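Local structure of CRISPR-associated endoribonuclease Cas2 (Thermococcus onnurineus, 5G4D) at residues 29-32 against 36-39; 8-13 against 19-24. The protein probably acts as a magnesium-dependent endoribonuclease specific for single-stranded RNA, and pairs as a homodimer with Cas1 in the adaptation machinery of CRISPR immunity. One frame throughout, in Å; residues are numbered along the deposited sequence.

Contact 1. Residues 29-32 against 36-39; sequences HWVQ and FEGE
His-29 and Glu-37 face each other as an antiparallel hydrogen-bonded pair and tie the two strands together through their backbones. His-29 N donates to Glu-37 O at 2.8 Å, and Glu-37 N returns a bond to His-29 O at 2.9 Å. The same His-29 O also receives a CA-H...O contact from Phe-36 CA, 3.1 Å away, so one carbonyl serves two neighbouring residues. The His-29 ring turns its CD2 edge to Gly-38 CA; at phi 161° a CB there would jam against the preceding carbonyl O, so glycine fits.

The aromatic contact belongs to the next pair, Trp-30 with Phe-36, which is non-hydrogen-bonded. Here the edge of the indole turns toward the phenyl face in an offset edge-to-face arrangement, with planes at 77° and the five-membered ring centroid 5.0 Å from that of Phe-36. The touching atoms are Trp-30 CD1 and Phe-36 CZ, 3.3 Å apart. Trp-30 holds CG anti to its backbone N (chi1 -179°), while the end of Phe-36 leans toward the opposing strand, and this brings the two rings together. Phe-36 is buried and also packs on Tyr-10 of strand 4-11 and on Leu-24 and Arg-25 of helix 17-25; a flat apolar ring suits a place between hairpin and helix.

Strands 29-32 and 35-40 form a beta hairpin at one side of the antiparallel sheet. Its pairing is interrupted by a classic beta bulge, in which Val-31 and Gln-32 both lie opposite Val-35.

Val-31 CG2 rests on the aliphatic stem of Glu-37, 3.5 Å from its CG, the two side chains crossing at about a right angle. The Glu-37 carboxylate is well occupied: OE1 is hydrogen-bonded to Tyr-5 OH and salt-bridged to Arg-74, and OE2 is hydrogen-bonded to Tyr-66 OH of the second subunit.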
loop_
_atom_site.group_PDB
_atom_site.type_symbol
_atom_site.label_atom_id
_atom_site.label_comp_id
_atom_site.label_asym_id
_atom_site.label_seq_id
_atom_site.Cartn_x
_atom_site.Cartn_y
_atom_site.Cartn_z
ATOM N N HIS A 29 3.628 -7.450 9.464
ATOM C CA HIS A 29 4.898 -7.499 8.753
ATOM C C HIS A 29 5.167 -6.168 8.055
ATOM O O HIS A 29 4.297 -5.626 7.370
ATOM C CB HIS A 29 4.886 -8.631 7.724
ATOM C CG HIS A 29 4.707 -9.995 8.311
ATOM N ND1 HIS A 29 5.702 -10.643 9.015
ATOM C CD2 HIS A 29 3.656 -10.848 8.271
ATOM C CE1 HIS A 29 5.264 -11.831 9.394
ATOM N NE2 HIS A 29 4.027 -11.982 8.952
ATOM N N TRP A 30 6.375 -5.643 8.221
ATOM C CA TRP A 30 6.765 -4.405 7.560
ATOM C C TRP A 30 7.194 -4.713 6.126
ATOM O O TRP A 30 8.116 -5.507 5.908
ATOM C CB TRP A 30 7.891 -3.731 8.343
ATOM C CG TRP A 30 8.359 -2.440 7.755
ATOM C CD1 TRP A 30 7.845 -1.198 7.989
ATOM C CD2 TRP A 30 9.450 -2.255 6.840
ATOM N NE1 TRP A 30 8.541 -0.252 7.283
ATOM C CE2 TRP A 30 9.534 -0.874 6.566
ATOM C CE3 TRP A 30 10.361 -3.122 6.225
ATOM C CZ2 TRP A 30 10.495 -0.338 5.706
ATOM C CZ3 TRP A 30 11.318 -2.587 5.369
ATOM C CH2 TRP A 30 11.372 -1.211 5.116
ATOM N N VAL A 31 6.519 -4.105 5.149
ATOM C CA VAL A 31 6.779 -4.385 3.729
ATOM C C VAL A 31 7.785 -3.403 3.151
ATOM O O VAL A 31 8.763 -3.792 2.504
ATOM C CB VAL A 31 5.454 -4.348 2.932
ATOM C CG1 VAL A 31 5.701 -4.536 1.419
ATOM C CG2 VAL A 31 4.465 -5.366 3.468
ATOM N N GLN A 32 7.554 -2.121 3.381
ATOM C CA GLN A 32 8.455 -1.042 2.987
ATOM C C GLN A 32 7.967 0.192 3.728
ATOM O O GLN A 32 7.110 0.094 4.614
ATOM C CB GLN A 32 8.481 -0.840 1.472
ATOM C CG GLN A 32 7.105 -0.744 0.847
ATOM C CD GLN A 32 7.147 -0.331 -0.618
ATOM O OE1 GLN A 32 6.549 0.677 -1.002
ATOM N NE2 GLN A 32 7.852 -1.107 -1.441
ATOM N N PHE A 36 2.405 -2.081 5.703
ATOM C CA PHE A 36 2.425 -3.289 6.526
ATOM C C PHE A 36 1.403 -4.285 5.993
ATOM O O PHE A 36 0.419 -3.910 5.345
ATOM C CB PHE A 36 2.121 -2.990 8.016
ATOM C CG PHE A 36 3.236 -2.274 8.741
ATOM C CD1 PHE A 36 3.421 -0.914 8.585
ATOM C CD2 PHE A 36 4.091 -2.972 9.588
ATOM C CE1 PHE A 36 4.461 -0.243 9.244
ATOM C CE2 PHE A 36 5.132 -2.317 10.267
ATOM C CZ PHE A 36 5.311 -0.953 10.099
ATOM N N GLU A 37 1.626 -5.573 6.273
ATOM C CA GLU A 37 0.621 -6.570 5.909
ATOM C C GLU A 37 0.705 -7.777 6.840
ATOM O O GLU A 37 1.723 -8.009 7.496
ATOM C CB GLU A 37 0.760 -7.018 4.441
ATOM C CG GLU A 37 2.018 -7.808 4.112
ATOM C CD GLU A 37 2.027 -8.321 2.677
ATOM O OE1 GLU A 37 1.400 -9.378 2.426
ATOM O OE2 GLU A 37 2.655 -7.675 1.814
ATOM N N GLY A 38 -0.372 -8.549 6.872
ATOM C CA GLY A 38 -0.387 -9.786 7.639
ATOM C C GLY A 38 -1.783 -10.287 7.934
ATOM O O GLY A 38 -2.794 -9.620 7.700
ATOM N N GLU A 39 -1.826 -11.506 8.471
ATOM C CA GLU A 39 -3.086 -12.131 8.864
ATOM C C GLU A 39 -3.524 -11.643 10.241
ATOM O O GLU A 39 -2.696 -11.422 11.127
ATOM C CB GLU A 39 -2.939 -13.654 8.883
ATOM C CG GLU A 39 -1.659 -14.132 9.559
ATOM C CD GLU A 39 -1.678 -15.624 9.878
ATOM O OE1 GLU A 39 -2.054 -16.420 8.988
ATOM O OE2 GLU A 39 -1.315 -15.993 11.017
#

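Contact 2. Residues 8-13 against 19-24; sequences IVYDVA and RVKKFL. Unlike the reference sequence in segment 19-24: Arg-19 (reference Lys).
Tyr-10 lies with one ring face under Val-20, whose CG1 methyl sits 3.8 Å from the ring centroid and only 5° off the ring normal. This is a CH-pi contact centred on the ring, and CG1 is almost equally far from all six ring carbons. Two torsions of the tyrosine produce it. Tyr-10 places CG between its backbone N and carbonyl carbon (chi1 55°), and chi2 of -90° turns the ring plane perpendicular to the plane of CA, CB and CG. Val-20 splits its methyls, CG1 over the ring and CG2 toward Val-12, whose own CG2 lies 4.3 Å from Val-20 CG2.

Leu-24 lies one helical turn beyond Val-20 and reaches the tyrosine with its CD1 branch, 3.7 Å from Tyr-10 CE1. The same Leu-24 CD1 approaches Ile-8 CG2 at 4.1 Å, so a single branch bridges two residues, i and i+2, that share the face of the strand turned to the helix. Branched aliphatic groups suit these places because they fill the interval between helix and sheet without needing polar partners.

The phenol oxygen ends against Lys-21, Tyr-10 OH lying 3.4 Å from Lys-21 CB. Only the start of that lysine takes part, for its amino group leaves for Asn-18.

Helix 17-25 thus packs antiparallel to strand 4-11, joined to it by the first beta-alpha connection of the ferredoxin-like Cas2 fold. No hydrogen bond passes between the two segments, which implies that apolar burial and the methyl-to-ring contact carry their association.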
loop_
_atom_site.group_PDB
_atom_site.type_symbol
_atom_site.label_atom_id
_atom_site.label_comp_id
_atom_site.label_asym_id
_atom_site.label_seq_id
_atom_site.Cartn_x
_atom_site.Cartn_y
_atom_site.Cartn_z
ATOM N N ILE A 8 -1.948 -2.497 5.121
ATOM C CA ILE A 8 -2.169 -1.175 5.698
ATOM C C ILE A 8 -1.147 -0.208 5.122
ATOM O O ILE A 8 0.063 -0.465 5.173
ATOM C CB ILE A 8 -2.078 -1.194 7.233
ATOM C CG1 ILE A 8 -3.136 -2.137 7.803
ATOM C CG2 ILE A 8 -2.257 0.227 7.780
ATOM C CD1 ILE A 8 -3.276 -2.021 9.316
ATOM N N VAL A 9 -1.632 0.903 4.579
ATOM C CA VAL A 9 -0.774 1.987 4.101
ATOM C C VAL A 9 -1.163 3.243 4.862
ATOM O O VAL A 9 -2.338 3.437 5.187
ATOM C CB VAL A 9 -0.906 2.201 2.577
ATOM C CG1 VAL A 9 -0.476 0.958 1.833
ATOM C CG2 VAL A 9 -2.343 2.569 2.215
ATOM N N TYR A 10 -0.187 4.092 5.172
ATOM C CA TYR A 10 -0.525 5.268 5.969
ATOM C C TYR A 10 0.287 6.475 5.530
ATOM O O TYR A 10 1.426 6.365 5.074
ATOM C CB TYR A 10 -0.344 5.035 7.477
ATOM C CG TYR A 10 1.025 4.563 7.908
ATOM C CD1 TYR A 10 1.321 3.212 7.980
ATOM C CD2 TYR A 10 2.014 5.474 8.275
ATOM C CE1 TYR A 10 2.558 2.767 8.374
ATOM C CE2 TYR A 10 3.263 5.040 8.685
ATOM C CZ TYR A 10 3.526 3.685 8.740
ATOM O OH TYR A 10 4.758 3.227 9.150
ATOM N N ASP A 11 -0.356 7.625 5.664
ATOM C CA ASP A 11 0.184 8.933 5.309
ATOM C C ASP A 11 -0.037 9.774 6.561
ATOM O O ASP A 11 -1.152 10.254 6.782
ATOM C CB ASP A 11 -0.564 9.477 4.096
ATOM C CG ASP A 11 0.143 10.616 3.431
ATOM O OD1 ASP A 11 0.875 11.349 4.130
ATOM O OD2 ASP A 11 -0.045 10.768 2.200
ATOM N N VAL A 12 0.989 9.905 7.406
ATOM C CA VAL A 12 0.843 10.489 8.742
ATOM C C VAL A 12 1.867 11.605 8.885
ATOM O O VAL A 12 2.987 11.488 8.384
ATOM C CB VAL A 12 1.041 9.433 9.850
ATOM C CG1 VAL A 12 1.018 10.076 11.243
ATOM C CG2 VAL A 12 -0.047 8.340 9.760
ATOM N N ALA A 13 1.487 12.672 9.585
ATOM C CA ALA A 13 2.381 13.813 9.742
ATOM C C ALA A 13 3.663 13.404 10.464
ATOM O O ALA A 13 3.704 12.440 11.233
ATOM C CB ALA A 13 1.676 14.937 10.499
ATOM N N ARG A 19 5.660 6.859 15.647
ATOM C CA ARG A 19 4.903 6.086 16.629
ATOM C C ARG A 19 3.915 5.132 15.957
ATOM O O ARG A 19 3.663 4.037 16.477
ATOM C CB ARG A 19 4.159 7.016 17.586
ATOM C CG ARG A 19 5.072 7.838 18.500
ATOM C CD ARG A 19 4.520 7.896 19.917
ATOM N NE ARG A 19 4.429 6.563 20.516
ATOM C CZ ARG A 19 5.404 5.981 21.209
ATOM N NH1 ARG A 19 6.556 6.617 21.400
ATOM N NH2 ARG A 19 5.229 4.763 21.714
ATOM N N VAL A 20 3.351 5.521 14.814
ATOM C CA VAL A 20 2.495 4.598 14.061
ATOM C C VAL A 20 3.310 3.416 13.549
ATOM O O VAL A 20 2.883 2.256 13.647
ATOM C CB VAL A 20 1.786 5.341 12.915
ATOM C CG1 VAL A 20 1.164 4.346 11.919
ATOM C CG2 VAL A 20 0.717 6.263 13.472
ATOM N N LYS A 21 4.493 3.694 12.979
ATOM C CA LYS A 21 5.382 2.630 12.521
ATOM C C LYS A 21 5.707 1.652 13.649
ATOM O O LYS A 21 5.622 0.429 13.476
ATOM C CB LYS A 21 6.666 3.242 11.953
ATOM C CG LYS A 21 7.723 2.216 11.545
ATOM C CD LYS A 21 8.973 2.907 10.983
ATOM C CE LYS A 21 9.670 3.753 12.043
ATOM N NZ LYS A 21 10.996 4.285 11.579
ATOM N N LYS A 22 6.088 2.174 14.820
ATOM C CA LYS A 22 6.483 1.293 15.917
ATOM C C LYS A 22 5.317 0.437 16.392
ATOM O O LYS A 22 5.498 -0.744 16.713
ATOM C CB LYS A 22 7.062 2.116 17.080
ATOM C CG LYS A 22 7.765 1.274 18.140
ATOM C CD LYS A 22 8.624 2.145 19.072
ATOM C CE LYS A 22 7.771 3.094 19.906
ATOM N NZ LYS A 22 6.812 2.381 20.803
ATOM N N PHE A 23 4.107 1.007 16.423
ATOM C CA PHE A 23 2.928 0.238 16.819
ATOM C C PHE A 23 2.638 -0.877 15.822
ATOM O O PHE A 23 2.364 -2.019 16.211
ATOM C CB PHE A 23 1.714 1.162 16.959
ATOM C CG PHE A 23 0.404 0.435 17.175
ATOM C CD1 PHE A 23 0.083 -0.094 18.416
ATOM C CD2 PHE A 23 -0.512 0.300 16.141
ATOM C CE1 PHE A 23 -1.123 -0.760 18.620
ATOM C CE2 PHE A 23 -1.717 -0.372 16.325
ATOM C CZ PHE A 23 -2.027 -0.897 17.576
ATOM N N LEU A 24 2.671 -0.565 14.524
ATOM C CA LEU A 24 2.310 -1.585 13.546
ATOM C C LEU A 24 3.357 -2.692 13.472
ATOM O O LEU A 24 3.020 -3.840 13.155
ATOM C CB LEU A 24 2.080 -0.944 12.175
ATOM C CG LEU A 24 0.769 -0.147 12.063
ATOM C CD1 LEU A 24 0.683 0.512 10.693
ATOM C CD2 LEU A 24 -0.477 -0.998 12.310
#

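Contact 2 comes first in the chain and closes before contact 1 opens; their centres are about 11 Å apart, with Phe-36 of contact 1 as their meeting point. Phe-36 O lies 2.8 Å from Ile-8 N, a probable hydrogen bond between neighbouring strands 35-40 and 4-11. The ring reaches contact 2 as well: Phe-36 CE1 is 3.5 Å from Tyr-10 OH, and Phe-36 CZ is 3.7 Å from Lys-21 O. The predicted magnesium-binding Asp-11 sits in the strand of contact 2, one residue beyond Tyr-10. Contact 1 of the same chain lies away from that site, but Gln-32 of the second subunit packs on Asp-11. Both contacts touch the second subunit; Asp-11 OD2 bonds to its Asn-33 N.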